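Local atomic coordinates of delta-1-pyrroline-5-carboxylate dehydrogenase, mitochondrial (Mus musculus, PDB entry 4E3X), a protein that oxidises L-glutamate gamma-semialdehyde to glutamate with NAD+ in mitochondria, probably completing the breakdown of proline by using the semialdehyde that forms from pyrroline-5-carboxylate. Residues L22-T27 against H194-G199; K175-L180 against P223-N228; A132-G137 against L249-L254. All coordinates share one frame; numbering follows the deposited sequence.

Contact 1. Residues L22-T27 against H194-G199; sequences LRWKHT and HTVYRG
W24, on the irregular N-terminal segment 22-27, lays its indole flat against the imidazole of H194 on strand 191-199. Two residues earlier, L22 directs its side chain onto I547 of strand 542-550, and its backbone N is hydrogen-bonded to E549; V490 of the second subunit packs on the same leucine. The chain therefore already follows the strand pair when it reaches the tryptophan. The W24 and H194 side chains come from opposite directions and meet in a face-to-face stack, the imidazole centroid 3.6 Å from that of the six-membered indole ring and the planes only 9° apart. The closest atoms are W24 CE3 and H194 NE2, at 3.3 Å. W24 CD2 lies over the centre of the imidazole, whereas H194 CD2 falls toward the rim of the indole. The histidine carries its CG anti to the backbone N (chi1 176°), which turns the imidazole onto the six-membered ring. H194 CB lies 3.7 Å from the centroid of the W24 five-membered ring, a CH-pi contact over the face. At the far end of the indole, W24 CH2 just reaches V196 CG2, 4.2 Å away and oblique to the ring. Strand 191-199 pairs antiparallel with strand 542-550 through H194, V196 and R198, and R198 NH1 bonds to the carbonyl of R498 of the second subunit, so the N-terminal segment runs beside a two-stranded element of the dimer interface. Between the segments the attraction is mainly dispersion and ring electrostatics. The stack works for a neutral imidazole by dispersion; were the ring protonated, the electron-rich indole face would probably favour it, adding cation-pi character at this surface position.

Contact 2. Residues K175-L180 against P223-N228; sequences KFAVEL and PALMGN
Where A177 and L180 meet L225 and M226 the contact is entirely aliphatic and thioether, none of the four touching side chains being flat; the planar groups of the two segments lie farther out. On segment 223-228 the N228 amide holds P223 O close to its own plane through ND2 (N228 ND2 to P223 O 2.9 Å, N-H...O angle 152°). On helix 155-180 the E179 carboxylate is met on the syn side of OE2, somewhat out of plane, by the ammonium group one turn back (K175 NZ to E179 OE2 2.8 Å). Between these flanks, the methyl of A177 lies at the middle of the contact, touching two side chains. Its CB meets L225 CD2 and, also at 3.7 Å, M226 SD. The methionine starts off to one side, and bends at chi2 (-54°) and chi3 (-71°) curl it back toward helix 155-180. Its terminal methyl then ends beside the next turn, M226 CE standing 3.9 Å from L180 CD2, and the two side chains cross at about a right angle. M226 is the first residue past helix 213-225, which closes in a Schellman motif: G227, with positive phi, donates its N to A224 O, and N228 N reaches P223 O at 3.1 Å. P223 O thus accepts from both the backbone and the side chain of N228, approached from one face. This helix joins the neighbouring parallel strands 203-207 and 230-233 in a beta-alpha-beta crossover of the NAD-binding domain. N228 also ties into the surroundings, through OD1 to L200 N and through ND2 to W541 O. M121 of helix 121-136 touches both A177 and M226, F128 packs on L225, and H536 of the second subunit packs on L180.

Contact 3. Residues A132-G137 against L249-L254; sequences ADMLSG and LREAGL
M134 and E251 meet at about a right angle, the thioether of the first passing across the side chain of the second. M134 sets out from helix 121-136 with CG anti to its carbonyl carbon, runs extended through chi2, then bends at chi3 (68°), so that the sulfur faces one residue and the methyl another. M134 CE comes up against the acid, 3.7 Å from E251 OE1 and 4.0 Å from E251 CB, while M134 SD lies 4.1 Å from A252 CB. E251 is extended beyond CG, and its carboxylate is chiefly engaged by R139, whose NH2 forms a salt bridge with OE1. M134 touches R139 as well, so its methyl borders that ion pair; the weakly positive hydrogens of a methyl bound to sulfur may suit a place beside the carboxylate oxygen. A252 presents its CB directly to the partner helix, and behind it the chain leaves helix 239-251 in a Schellman motif. G253, at positive phi, donates its N to R250 O at 3.0 Å, and L254 N reaches L249 O at 3.1 Å. R250 also closes onto this turn: its NE bonds to L254 O at 2.9 Å (N-H...O angle 157°), from above the carbonyl plane, while its other nitrogens hold D70 and the carbonyl of G69. Deeper along the same helix pair, L249 packs on F128 and A131, and I248 touches M134 and L135. Helix 121-136 packs against both helix 239-251 and helix 155-180, where L135 lies on L166 and I167. Helix 239-251 itself forms the crossover from strand 230-233 to its parallel neighbour 259-261, the outermost strand on that side of the sheet.

Contacts 1 and 2 adjoin, their centres about 13 Å apart. Helix 155-180 and strand 191-199 are consecutive in the chain, and Y197 CE2 of contact 1 packs on L180 O of contact 2 at 3.4 Å. Contact 3 lies about 17 Å from contact 2 between centres, with nearest atoms about 5 Å apart; helix 121-136, which carries its first segment, also covers contact 2. Contacts 1 and 3 are about 27 Å apart between centres and do not touch. All three lie away from the catalytic C348 and E314, although helix 155-180 also supplies E165 to the proline-occupied pocket that includes C348.

Contact 1. Residues L22-T27 against H194-G199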
loop_
_atom_site.group_PDB
_atom_site.type_symbol
_atom_site.label_atom_id
_atom_site.label_comp_id
_atom_site.label_asym_id
_atom_site.label_seq_id
_atom_site.Cartn_x
_atom_site.Cartn_y
_atom_site.Cartn_z
ATOM N N LEU B 22 16.208 -9.970 23.724
ATOM C CA LEU B 22 16.212 -8.879 22.762
ATOM C C LEU B 22 15.963 -7.564 23.488
ATOM O O LEU B 22 14.992 -7.428 24.234
ATOM C CB LEU B 22 15.157 -9.088 21.678
ATOM C CG LEU B 22 15.357 -10.283 20.753
ATOM C CD1 LEU B 22 14.354 -10.169 19.630
ATOM C CD2 LEU B 22 16.771 -10.349 20.196
ATOM N N ARG B 23 16.856 -6.607 23.271
ATOM C CA ARG B 23 16.744 -5.292 23.882
ATOM C C ARG B 23 16.588 -4.246 22.790
ATOM O O ARG B 23 17.351 -4.218 21.821
ATOM C CB ARG B 23 17.976 -4.997 24.737
ATOM C CG ARG B 23 18.181 -5.987 25.875
ATOM C CD ARG B 23 17.156 -5.769 26.972
ATOM N NE ARG B 23 17.289 -4.435 27.547
ATOM C CZ ARG B 23 18.069 -4.147 28.584
ATOM N NH1 ARG B 23 18.138 -2.904 29.041
ATOM N NH2 ARG B 23 18.775 -5.104 29.169
ATOM N N TRP B 24 15.588 -3.390 22.949
ATOM C CA TRP B 24 15.261 -2.421 21.921
ATOM C C TRP B 24 15.674 -1.024 22.357
ATOM O O TRP B 24 15.398 -0.602 23.483
ATOM C CB TRP B 24 13.770 -2.494 21.596
ATOM C CG TRP B 24 13.342 -3.886 21.212
ATOM C CD1 TRP B 24 12.550 -4.734 21.936
ATOM C CD2 TRP B 24 13.703 -4.595 20.022
ATOM N NE1 TRP B 24 12.388 -5.922 21.260
ATOM C CE2 TRP B 24 13.087 -5.862 20.084
ATOM C CE3 TRP B 24 14.484 -4.279 18.905
ATOM C CZ2 TRP B 24 13.226 -6.807 19.074
ATOM C CZ3 TRP B 24 14.622 -5.221 17.902
ATOM C CH2 TRP B 24 13.997 -6.471 17.994
ATOM N N LYS B 25 16.354 -0.316 21.464
ATOM C CA LYS B 25 16.851 1.017 21.770
ATOM C C LYS B 25 15.702 2.010 21.887
ATOM O O LYS B 25 14.641 1.817 21.290
ATOM C CB LYS B 25 17.839 1.475 20.696
ATOM N N HIS B 26 15.915 3.062 22.670
ATOM C CA HIS B 26 14.936 4.132 22.791
ATOM C C HIS B 26 14.792 4.823 21.443
ATOM O O HIS B 26 15.759 4.938 20.689
ATOM C CB HIS B 26 15.367 5.143 23.857
ATOM N N THR B 27 13.581 5.267 21.134
ATOM C CA THR B 27 13.341 5.950 19.872
ATOM C C THR B 27 13.606 7.438 20.025
ATOM O O THR B 27 13.547 7.983 21.128
ATOM C CB THR B 27 11.903 5.740 19.368
ATOM O OG1 THR B 27 10.979 6.293 20.315
ATOM C CG2 THR B 27 11.614 4.259 19.180
ATOM N N HIS B 194 7.513 -6.146 19.555
ATOM C CA HIS B 194 8.232 -5.066 18.903
ATOM C C HIS B 194 8.084 -5.193 17.397
ATOM O O HIS B 194 8.201 -6.288 16.846
ATOM C CB HIS B 194 9.711 -5.127 19.296
ATOM C CG HIS B 194 10.573 -4.121 18.600
ATOM N ND1 HIS B 194 10.710 -2.824 19.044
ATOM C CD2 HIS B 194 11.353 -4.226 17.497
ATOM C CE1 HIS B 194 11.534 -2.171 18.243
ATOM N NE2 HIS B 194 11.940 -2.999 17.297
ATOM N N THR B 195 7.823 -4.070 16.734
ATOM C CA THR B 195 7.778 -4.041 15.282
ATOM C C THR B 195 9.115 -3.593 14.717
ATOM O O THR B 195 9.642 -2.548 15.097
ATOM C CB THR B 195 6.662 -3.112 14.760
ATOM O OG1 THR B 195 5.393 -3.629 15.178
ATOM C CG2 THR B 195 6.687 -3.029 13.239
ATOM N N VAL B 196 9.653 -4.405 13.816
ATOM C CA VAL B 196 10.858 -4.090 13.073
ATOM C C VAL B 196 10.418 -3.622 11.690
ATOM O O VAL B 196 9.769 -4.372 10.956
ATOM C CB VAL B 196 11.738 -5.342 12.924
ATOM C CG1 VAL B 196 12.950 -5.038 12.058
ATOM C CG2 VAL B 196 12.161 -5.894 14.287
ATOM N N TYR B 197 10.760 -2.387 11.333
ATOM C CA TYR B 197 10.382 -1.836 10.037
ATOM C C TYR B 197 11.447 -2.232 9.006
ATOM O O TYR B 197 12.366 -1.463 8.705
ATOM C CB TYR B 197 10.129 -0.320 10.137
ATOM C CG TYR B 197 8.881 -0.045 10.951
ATOM C CD1 TYR B 197 7.622 -0.161 10.377
ATOM C CD2 TYR B 197 8.956 0.258 12.315
ATOM C CE1 TYR B 197 6.473 0.049 11.118
ATOM C CE2 TYR B 197 7.805 0.464 13.065
ATOM C CZ TYR B 197 6.567 0.367 12.456
ATOM O OH TYR B 197 5.420 0.563 13.190
ATOM N N ARG B 198 11.332 -3.460 8.497
ATOM C CA ARG B 198 12.279 -4.022 7.538
ATOM C C ARG B 198 12.161 -3.305 6.209
ATOM O O ARG B 198 11.061 -2.971 5.778
ATOM C CB ARG B 198 11.976 -5.503 7.272
ATOM C CG ARG B 198 11.971 -6.417 8.498
ATOM C CD ARG B 198 11.613 -7.859 8.110
ATOM N NE ARG B 198 10.326 -7.937 7.420
ATOM C CZ ARG B 198 9.650 -9.062 7.193
ATOM N NH1 ARG B 198 10.097 -10.223 7.656
ATOM N NH2 ARG B 198 8.501 -9.017 6.527
ATOM N N GLY B 199 13.281 -3.132 5.510
ATOM C CA GLY B 199 13.201 -2.783 4.103
ATOM C C GLY B 199 12.609 -3.947 3.317
ATOM O O GLY B 199 12.490 -5.054 3.839
#

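Contact 2. Residues K175-L180 against P223-N228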
loop_
_atom_site.group_PDB
_atom_site.type_symbol
_atom_site.label_atom_id
_atom_site.label_comp_id
_atom_site.label_asym_id
_atom_site.label_seq_id
_atom_site.Cartn_x
_atom_site.Cartn_y
_atom_site.Cartn_z
ATOM N N LYS B 175 12.310 12.693 9.249
ATOM C CA LYS B 175 11.477 12.802 10.444
ATOM C C LYS B 175 10.436 11.690 10.505
ATOM O O LYS B 175 10.304 11.018 11.527
ATOM C CB LYS B 175 10.782 14.166 10.503
ATOM C CG LYS B 175 9.770 14.299 11.639
ATOM C CD LYS B 175 8.927 15.559 11.500
ATOM C CE LYS B 175 7.904 15.672 12.627
ATOM N NZ LYS B 175 8.563 15.866 13.953
ATOM N N PHE B 176 9.711 11.485 9.407
ATOM C CA PHE B 176 8.656 10.480 9.381
ATOM C C PHE B 176 9.224 9.090 9.678
ATOM O O PHE B 176 8.627 8.308 10.419
ATOM C CB PHE B 176 7.946 10.474 8.024
ATOM C CG PHE B 176 7.231 11.762 7.687
ATOM C CD1 PHE B 176 6.642 12.536 8.674
ATOM C CD2 PHE B 176 7.148 12.192 6.369
ATOM C CE1 PHE B 176 5.978 13.717 8.345
ATOM C CE2 PHE B 176 6.490 13.359 6.033
ATOM C CZ PHE B 176 5.917 14.129 7.023
ATOM N N ALA B 177 10.391 8.796 9.117
ATOM C CA ALA B 177 11.015 7.483 9.293
ATOM C C ALA B 177 11.553 7.252 10.708
ATOM O O ALA B 177 11.343 6.187 11.294
ATOM C CB ALA B 177 12.107 7.276 8.271
ATOM N N VAL B 178 12.247 8.244 11.257
ATOM C CA VAL B 178 12.762 8.118 12.612
ATOM C C VAL B 178 11.606 7.949 13.603
ATOM O O VAL B 178 11.665 7.115 14.517
ATOM C CB VAL B 178 13.649 9.330 12.983
ATOM C CG1 VAL B 178 13.844 9.437 14.494
ATOM C CG2 VAL B 178 14.988 9.249 12.249
ATOM N N GLU B 179 10.533 8.704 13.395
ATOM C CA GLU B 179 9.416 8.674 14.324
ATOM C C GLU B 179 8.534 7.441 14.128
ATOM O O GLU B 179 7.896 6.997 15.075
ATOM C CB GLU B 179 8.641 9.995 14.271
ATOM C CG GLU B 179 9.527 11.157 14.741
ATOM C CD GLU B 179 8.852 12.517 14.757
ATOM O OE1 GLU B 179 7.668 12.628 14.376
ATOM O OE2 GLU B 179 9.531 13.490 15.148
ATOM N N LEU B 180 8.540 6.859 12.926
ATOM C CA LEU B 180 7.775 5.637 12.665
ATOM C C LEU B 180 8.209 4.505 13.589
ATOM O O LEU B 180 7.402 3.669 13.990
ATOM C CB LEU B 180 7.931 5.197 11.204
ATOM C CG LEU B 180 7.296 3.859 10.802
ATOM C CD1 LEU B 180 5.774 3.877 10.988
ATOM C CD2 LEU B 180 7.667 3.493 9.363
ATOM N N PRO B 223 12.811 5.176 -0.783
ATOM C CA PRO B 223 13.016 3.741 -0.536
ATOM C C PRO B 223 14.377 3.458 0.113
ATOM O O PRO B 223 14.454 2.613 1.009
ATOM C CB PRO B 223 12.898 3.119 -1.935
ATOM C CG PRO B 223 12.034 4.108 -2.702
ATOM C CD PRO B 223 12.478 5.447 -2.195
ATOM N N ALA B 224 15.436 4.156 -0.307
ATOM C CA ALA B 224 16.741 3.936 0.303
ATOM C C ALA B 224 16.723 4.256 1.802
ATOM O O ALA B 224 17.307 3.528 2.613
ATOM C CB ALA B 224 17.811 4.744 -0.413
ATOM N N LEU B 225 16.061 5.345 2.172
ATOM C CA LEU B 225 15.907 5.712 3.577
ATOM C C LEU B 225 15.333 4.569 4.408
ATOM O O LEU B 225 15.741 4.352 5.555
ATOM C CB LEU B 225 15.003 6.937 3.698
ATOM C CG LEU B 225 14.544 7.347 5.095
ATOM C CD1 LEU B 225 15.708 7.887 5.930
ATOM C CD2 LEU B 225 13.424 8.379 4.953
ATOM N N MET B 226 14.407 3.819 3.813
ATOM C CA MET B 226 13.718 2.741 4.509
ATOM C C MET B 226 14.449 1.403 4.436
ATOM O O MET B 226 13.888 0.368 4.770
ATOM C CB MET B 226 12.289 2.612 3.977
ATOM C CG MET B 226 11.485 3.899 4.102
ATOM S SD MET B 226 11.439 4.597 5.760
ATOM C CE MET B 226 10.394 3.417 6.601
ATOM N N GLY B 227 15.715 1.432 4.040
ATOM C CA GLY B 227 16.524 0.222 4.066
ATOM C C GLY B 227 16.533 -0.572 2.781
ATOM O O GLY B 227 16.996 -1.708 2.752
ATOM N N ASN B 228 16.003 0.023 1.718
ATOM C CA ASN B 228 16.046 -0.612 0.410
ATOM C C ASN B 228 17.290 -0.264 -0.384
ATOM O O ASN B 228 17.978 0.719 -0.098
ATOM C CB ASN B 228 14.817 -0.221 -0.397
ATOM C CG ASN B 228 13.555 -0.668 0.273
ATOM O OD1 ASN B 228 13.252 -1.855 0.268
ATOM N ND2 ASN B 228 12.831 0.268 0.897
#

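Contact 3. Residues A132-G137 against L249-L254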
loop_
_atom_site.group_PDB
_atom_site.type_symbol
_atom_site.label_atom_id
_atom_site.label_comp_id
_atom_site.label_asym_id
_atom_site.label_seq_id
_atom_site.Cartn_x
_atom_site.Cartn_y
_atom_site.Cartn_z
ATOM N N ALA B 132 20.495 17.259 2.722
ATOM C CA ALA B 132 19.611 18.426 2.754
ATOM C C ALA B 132 20.363 19.691 3.156
ATOM O O ALA B 132 20.134 20.755 2.596
ATOM C CB ALA B 132 18.444 18.185 3.689
ATOM N N ASP B 133 21.258 19.566 4.127
ATOM C CA ASP B 133 22.049 20.696 4.590
ATOM C C ASP B 133 22.974 21.202 3.483
ATOM O O ASP B 133 23.128 22.413 3.289
ATOM C CB ASP B 133 22.846 20.280 5.833
ATOM C CG ASP B 133 23.641 21.421 6.437
ATOM O OD1 ASP B 133 23.068 22.191 7.237
ATOM O OD2 ASP B 133 24.847 21.528 6.137
ATOM N N MET B 134 23.574 20.276 2.738
ATOM C CA MET B 134 24.436 20.648 1.617
ATOM C C MET B 134 23.645 21.360 0.523
ATOM O O MET B 134 24.080 22.372 -0.019
ATOM C CB MET B 134 25.121 19.408 1.050
ATOM C CG MET B 134 26.068 18.735 2.042
ATOM S SD MET B 134 26.565 17.074 1.528
ATOM C CE MET B 134 27.562 17.477 0.099
ATOM N N LEU B 135 22.473 20.825 0.201
ATOM C CA LEU B 135 21.595 21.426 -0.800
ATOM C C LEU B 135 21.125 22.811 -0.372
ATOM O O LEU B 135 20.987 23.701 -1.208
ATOM C CB LEU B 135 20.389 20.524 -1.056
ATOM C CG LEU B 135 20.672 19.245 -1.840
ATOM C CD1 LEU B 135 19.562 18.223 -1.610
ATOM C CD2 LEU B 135 20.826 19.552 -3.324
ATOM N N SER B 136 20.870 22.990 0.924
ATOM C CA SER B 136 20.396 24.267 1.447
ATOM C C SER B 136 21.462 25.338 1.288
ATOM O O SER B 136 21.169 26.481 0.914
ATOM C CB SER B 136 20.007 24.125 2.923
ATOM O OG SER B 136 19.638 25.367 3.483
ATOM N N GLY B 137 22.703 24.965 1.579
ATOM C CA GLY B 137 23.795 25.915 1.634
ATOM C C GLY B 137 24.719 25.865 0.440
ATOM O O GLY B 137 24.421 26.453 -0.598
ATOM N N LEU B 249 24.305 12.929 -2.522
ATOM C CA LEU B 249 23.937 11.826 -1.638
ATOM C C LEU B 249 25.149 10.974 -1.266
ATOM O O LEU B 249 25.319 10.592 -0.109
ATOM C CB LEU B 249 22.854 10.954 -2.272
ATOM C CG LEU B 249 21.438 11.528 -2.236
ATOM C CD1 LEU B 249 20.517 10.695 -3.111
ATOM C CD2 LEU B 249 20.922 11.598 -0.807
ATOM N N ARG B 250 25.983 10.667 -2.253
ATOM C CA ARG B 250 27.194 9.898 -1.984
ATOM C C ARG B 250 28.132 10.654 -1.042
ATOM O O ARG B 250 28.671 10.070 -0.101
ATOM C CB ARG B 250 27.893 9.490 -3.290
ATOM C CG ARG B 250 27.002 8.687 -4.253
ATOM C CD ARG B 250 26.414 7.413 -3.625
ATOM N NE ARG B 250 27.450 6.677 -2.911
ATOM C CZ ARG B 250 28.343 5.882 -3.491
ATOM N NH1 ARG B 250 28.303 5.661 -4.800
ATOM N NH2 ARG B 250 29.280 5.304 -2.754
ATOM N N GLU B 251 28.311 11.950 -1.279
ATOM C CA GLU B 251 29.186 12.755 -0.429
ATOM C C GLU B 251 28.644 12.882 0.992
ATOM O O GLU B 251 29.418 13.026 1.941
ATOM C CB GLU B 251 29.396 14.146 -1.028
ATOM C CG GLU B 251 30.186 14.163 -2.321
ATOM C CD GLU B 251 30.366 15.573 -2.850
ATOM O OE1 GLU B 251 30.387 16.517 -2.029
ATOM O OE2 GLU B 251 30.481 15.739 -4.077
ATOM N N ALA B 252 27.320 12.805 1.129
ATOM C CA ALA B 252 26.655 12.890 2.429
ATOM C C ALA B 252 26.735 11.571 3.191
ATOM O O ALA B 252 26.242 11.470 4.314
ATOM C CB ALA B 252 25.196 13.318 2.261
ATOM N N GLY B 253 27.323 10.554 2.567
ATOM C CA GLY B 253 27.586 9.303 3.253
ATOM C C GLY B 253 26.774 8.099 2.801
ATOM O O GLY B 253 26.844 7.041 3.429
ATOM N N LEU B 254 26.010 8.227 1.723
ATOM C CA LEU B 254 25.305 7.053 1.215
ATOM C C LEU B 254 26.338 6.014 0.769
ATOM O O LEU B 254 27.192 6.315 -0.061
ATOM C CB LEU B 254 24.398 7.432 0.043
ATOM C CG LEU B 254 23.480 6.297 -0.416
ATOM C CD1 LEU B 254 22.358 6.092 0.583
ATOM C CD2 LEU B 254 22.917 6.606 -1.782
#